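Local coordinates for EchA16_2 (Mycobacterium avium subsp. paratuberculosis, PDB 3QYR), which belongs to the enoyl-CoA hydratase/isomerase family and probably catalyses the hydration of enoyl-CoA thioesters, at residues V141-P144 against Q145-I149; E175-H179 against D180-G184. One frame throughout, in Å; residues are numbered along the deposited sequence.

Interaction 1: V141-P144 against Q145-I149; sequences VRLP and QKVGI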
# COMPACT_ATOMS: atom_id res chain seq x y z
N VAL A 141 -6.74 12.83 7.01
CA VAL A 141 -6.84 11.43 6.78
C VAL A 141 -8.15 10.88 7.35
O VAL A 141 -8.97 10.27 6.62
CB VAL A 141 -5.65 10.68 7.42
CG1 VAL A 141 -5.85 9.16 7.27
CG2 VAL A 141 -4.34 11.13 6.77
N ARG A 142 -8.33 11.08 8.66
CA ARG A 142 -9.42 10.49 9.38
C ARG A 142 -10.79 11.11 9.09
O ARG A 142 -11.80 10.43 9.24
CB ARG A 142 -9.17 10.52 10.91
CG ARG A 142 -7.90 9.81 11.32
CD ARG A 142 -7.87 9.25 12.74
NE ARG A 142 -6.61 8.52 12.91
CZ ARG A 142 -5.44 9.09 13.18
NH1 ARG A 142 -5.38 10.39 13.40
NH2 ARG A 142 -4.32 8.37 13.26
N LEU A 143 -10.87 12.39 8.70
CA LEU A 143 -12.19 13.00 8.50
C LEU A 143 -12.88 12.35 7.29
O LEU A 143 -13.99 11.89 7.42
CB LEU A 143 -12.14 14.53 8.43
CG LEU A 143 -13.51 15.25 8.33
CD1 LEU A 143 -14.40 14.92 9.54
CD2 LEU A 143 -13.40 16.79 8.14
N PRO A 144 -12.21 12.25 6.14
CA PRO A 144 -12.80 11.49 5.05
C PRO A 144 -13.09 10.02 5.42
O PRO A 144 -14.09 9.43 4.98
CB PRO A 144 -11.71 11.54 3.96
CG PRO A 144 -10.70 12.45 4.39
CD PRO A 144 -10.91 12.83 5.80
N GLN A 145 -12.18 9.45 6.21
CA GLN A 145 -12.31 8.06 6.65
C GLN A 145 -13.60 7.85 7.39
O GLN A 145 -14.28 6.86 7.18
CB GLN A 145 -11.15 7.70 7.58
CG GLN A 145 -10.97 6.25 7.85
CD GLN A 145 -9.72 5.96 8.69
OE1 GLN A 145 -9.43 6.67 9.69
NE2 GLN A 145 -9.00 4.92 8.32
N LYS A 146 -13.95 8.77 8.28
CA LYS A 146 -15.09 8.54 9.19
C LYS A 146 -16.40 9.29 8.85
O LYS A 146 -17.43 8.92 9.41
CB LYS A 146 -14.68 8.82 10.63
CG LYS A 146 -13.49 7.98 11.04
CD LYS A 146 -13.20 8.05 12.55
CE LYS A 146 -11.92 7.24 12.88
NZ LYS A 146 -11.74 6.88 14.32
N VAL A 147 -16.36 10.33 8.00
CA VAL A 147 -17.62 10.92 7.45
C VAL A 147 -17.83 10.82 5.96
O VAL A 147 -18.85 11.30 5.49
CB VAL A 147 -17.85 12.45 7.76
CG1 VAL A 147 -18.24 12.64 9.18
CG2 VAL A 147 -16.66 13.31 7.37
N GLY A 148 -16.90 10.23 5.21
CA GLY A 148 -17.00 10.19 3.75
C GLY A 148 -16.22 11.33 3.09
O GLY A 148 -16.07 12.38 3.68
N ILE A 149 -15.77 11.13 1.85
CA ILE A 149 -14.89 12.11 1.18
C ILE A 149 -15.59 13.46 0.94
O ILE A 149 -15.04 14.50 1.27
CB ILE A 149 -14.28 11.59 -0.19
CG1 ILE A 149 -13.27 10.44 0.04
CG2 ILE A 149 -13.55 12.71 -0.88
CD1 ILE A 149 -13.05 9.44 -1.15
O HOH W 1 -8.01 6.10 11.96
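Leu143 and Val147, one helical turn apart, form the tight side of this contact: the Leu143 branch tip CD1 lies 3.5 Å from CG2 of Val147. The Val147 torsion (chi1 -74°) places CG2 between the backbone N and the carbonyl carbon, which also brings that methyl within 3.0 Å of Leu143 O. Beside this contact runs the straightest backbone bond of the turn, Val147 N to Leu143 O, 2.9 Å long with an N-H...O angle of 164°. The preceding bond, Lys146 N to Arg142 O, has the same length but is more bent. Leu107 and Leu111 of helix 105-112 and Ala152 of helix 149-158 cover the leucine, which also meets Tyr208 of a neighbouring subunit.

The other side is held more loosely and through solvent. Arg142 and Gln145 run alongside each other in the same direction, their guanidinium and amide planes 41° apart, yet Arg142 CG comes no nearer to Gln145 OE1 than 3.9 Å. A water joins them instead, accepting from Arg142 NE at 3.0 Å in the guanidinium plane and donating to OE1 at 2.7 Å. The amide's other end, NE2, bonds to Asp212 OD1. The extended chain of Lys146 takes NZ to the backbone oxygen of Leu111.

Proline has no N-H at position 144, and the helix kinks there. Gly148, with positive phi, ends helix 139-147 while its N still bonds Pro144 O, and it serves as N-cap of helix 149-158. Among the side chains, then, direct apolar contact between Leu143 and Val147 stands against a water-mediated link between Arg142 and Gln145; held between that water and Asp212, the Gln145 amide has both ends engaged and its flip defined.

Interaction 2: E175-H179 against D180-G184; sequences EVVPH and DQLLG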
# COMPACT_ATOMS: atom_id res chain seq x y z
N GLU A 175 -24.07 6.86 17.89
CA GLU A 175 -25.31 7.05 18.61
C GLU A 175 -25.48 8.52 18.99
O GLU A 175 -24.53 9.16 19.43
CB GLU A 175 -25.28 6.21 19.89
CG GLU A 175 -26.62 6.09 20.64
CD GLU A 175 -26.56 5.22 21.92
OE1 GLU A 175 -25.45 4.90 22.38
OE2 GLU A 175 -27.65 4.84 22.44
N VAL A 176 -26.70 9.04 18.84
CA VAL A 176 -27.06 10.37 19.35
C VAL A 176 -28.13 10.20 20.44
O VAL A 176 -29.10 9.48 20.23
CB VAL A 176 -27.54 11.28 18.22
CG1 VAL A 176 -28.08 12.61 18.75
CG2 VAL A 176 -26.39 11.53 17.24
N VAL A 177 -27.91 10.81 21.61
CA VAL A 177 -28.88 10.72 22.72
C VAL A 177 -29.23 12.11 23.27
O VAL A 177 -28.59 13.10 22.93
CB VAL A 177 -28.35 9.88 23.89
CG1 VAL A 177 -28.27 8.40 23.49
CG2 VAL A 177 -27.02 10.43 24.39
N PRO A 178 -30.27 12.19 24.10
CA PRO A 178 -30.57 13.48 24.66
C PRO A 178 -29.47 13.89 25.62
O PRO A 178 -28.89 13.06 26.29
CB PRO A 178 -31.89 13.24 25.40
CG PRO A 178 -32.57 12.13 24.60
CD PRO A 178 -31.37 11.23 24.28
N HIS A 179 -29.22 15.19 25.67
CA HIS A 179 -28.08 15.73 26.38
C HIS A 179 -27.86 15.12 27.75
O HIS A 179 -26.74 14.76 28.08
CB HIS A 179 -28.14 17.26 26.50
CG HIS A 179 -26.88 17.86 27.05
ND1 HIS A 179 -25.67 17.79 26.38
CD2 HIS A 179 -26.62 18.46 28.24
CE1 HIS A 179 -24.73 18.36 27.11
NE2 HIS A 179 -25.27 18.77 28.25
N ASP A 180 -28.91 15.00 28.55
CA ASP A 180 -28.74 14.52 29.95
C ASP A 180 -28.53 13.01 30.07
O ASP A 180 -28.33 12.50 31.18
CB ASP A 180 -29.87 15.00 30.89
CG ASP A 180 -31.26 14.50 30.49
OD1 ASP A 180 -31.42 13.43 29.85
OD2 ASP A 180 -32.24 15.20 30.81
N GLN A 181 -28.58 12.29 28.95
CA GLN A 181 -28.25 10.86 28.93
C GLN A 181 -26.81 10.59 28.44
O GLN A 181 -26.38 9.44 28.44
CB GLN A 181 -29.24 10.11 28.04
CG GLN A 181 -30.74 10.18 28.48
CD GLN A 181 -31.67 9.36 27.55
OE1 GLN A 181 -31.26 8.31 27.03
NE2 GLN A 181 -32.90 9.84 27.33
N LEU A 182 -26.07 11.64 28.05
CA LEU A 182 -24.81 11.43 27.33
C LEU A 182 -23.85 10.51 28.07
O LEU A 182 -23.39 9.51 27.51
CB LEU A 182 -24.11 12.73 26.97
CG LEU A 182 -22.73 12.57 26.30
CD1 LEU A 182 -22.80 11.78 25.01
CD2 LEU A 182 -22.07 13.92 26.05
N LEU A 183 -23.53 10.84 29.33
CA LEU A 183 -22.56 10.03 30.05
C LEU A 183 -23.12 8.65 30.39
O LEU A 183 -22.39 7.66 30.31
CB LEU A 183 -22.05 10.76 31.29
CG LEU A 183 -20.96 11.79 30.89
CD1 LEU A 183 -20.49 12.54 32.09
CD2 LEU A 183 -19.78 11.12 30.25
N GLY A 184 -24.41 8.58 30.71
CA GLY A 184 -25.09 7.31 30.88
C GLY A 184 -24.87 6.36 29.70
O GLY A 184 -24.68 5.16 29.88
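Gln181 turns CG anti to its own carbonyl carbon (chi1 -61°), and an extended chain beyond it carries the amide back across the ring of Pro178. NE2 reaches Pro178 CG at 3.6 Å and the amide carbon CD reaches Pro178 CD at 3.8 Å, the two side chains crossing at a slant in van der Waals contact. On Val177, chi1 of -69° sets CG2 between the backbone N and the carbonyl carbon, and this methyl rests 3.8 Å from Leu182 CA. The two leading tips, Val177 CG2 and Leu182 CD1, are farther apart at 4.5 Å, so the valine packs chiefly against the backbone where the helix starts.

Two successive backbone bonds, each spanning three residues, wind the chain from strand into helix. Gln181 N donates to Pro178 O at 2.8 Å, with an N-H...O angle of 157°, a bond that also brings Gln181 CB to 3.4 Å from the same oxygen. Leu182 N reaches His179 O at 3.2 Å. In both cases the donor stands above the carbonyl plane, off the lone-pair directions, as the tight winding of a 3-10 turn would produce.

His179 leads away from this contact: its ND1 bonds Ser119 OG and its NE2 bonds Asp62 OD2, so both ring nitrogens are anchored and the ring's rotation is fixed. The turn is thereby pinned to the end of strand 115-119 through Ser119 and to the loop after strand 55-60 through Asp62. Strand 176-177 forms one edge of the six-stranded sheet within this chain, Val177 sharing backbone bonds with Ala118 and Glu120. Leu182 opens helix 182-195 against Ile117 of the neighbouring strand 115-119, while Val176 packs on Ala164 and Leu168 of helix 164-170.

How the interactions relate
The two local turns come in series along one crotonase-type chain, interaction 1 first, with centres 24 Å apart and nearest atoms about 11 Å apart, so they do not touch. Interaction 1 ends helix 139-147 and starts helix 149-158; interaction 2 leads from edge strand 176-177 into helix 182-195. The rest of helix 149-158, strand 162-163 and helix 164-170 lie between them in sequence. Both regions have residues that meet the same neighbouring subunit of the six-chain assembly: Gln145 and Lys146 pack on its Ile149, and Glu175 forms a salt bridge with its Arg154. One is thus a helix-helix junction and the other a strand-to-helix turn.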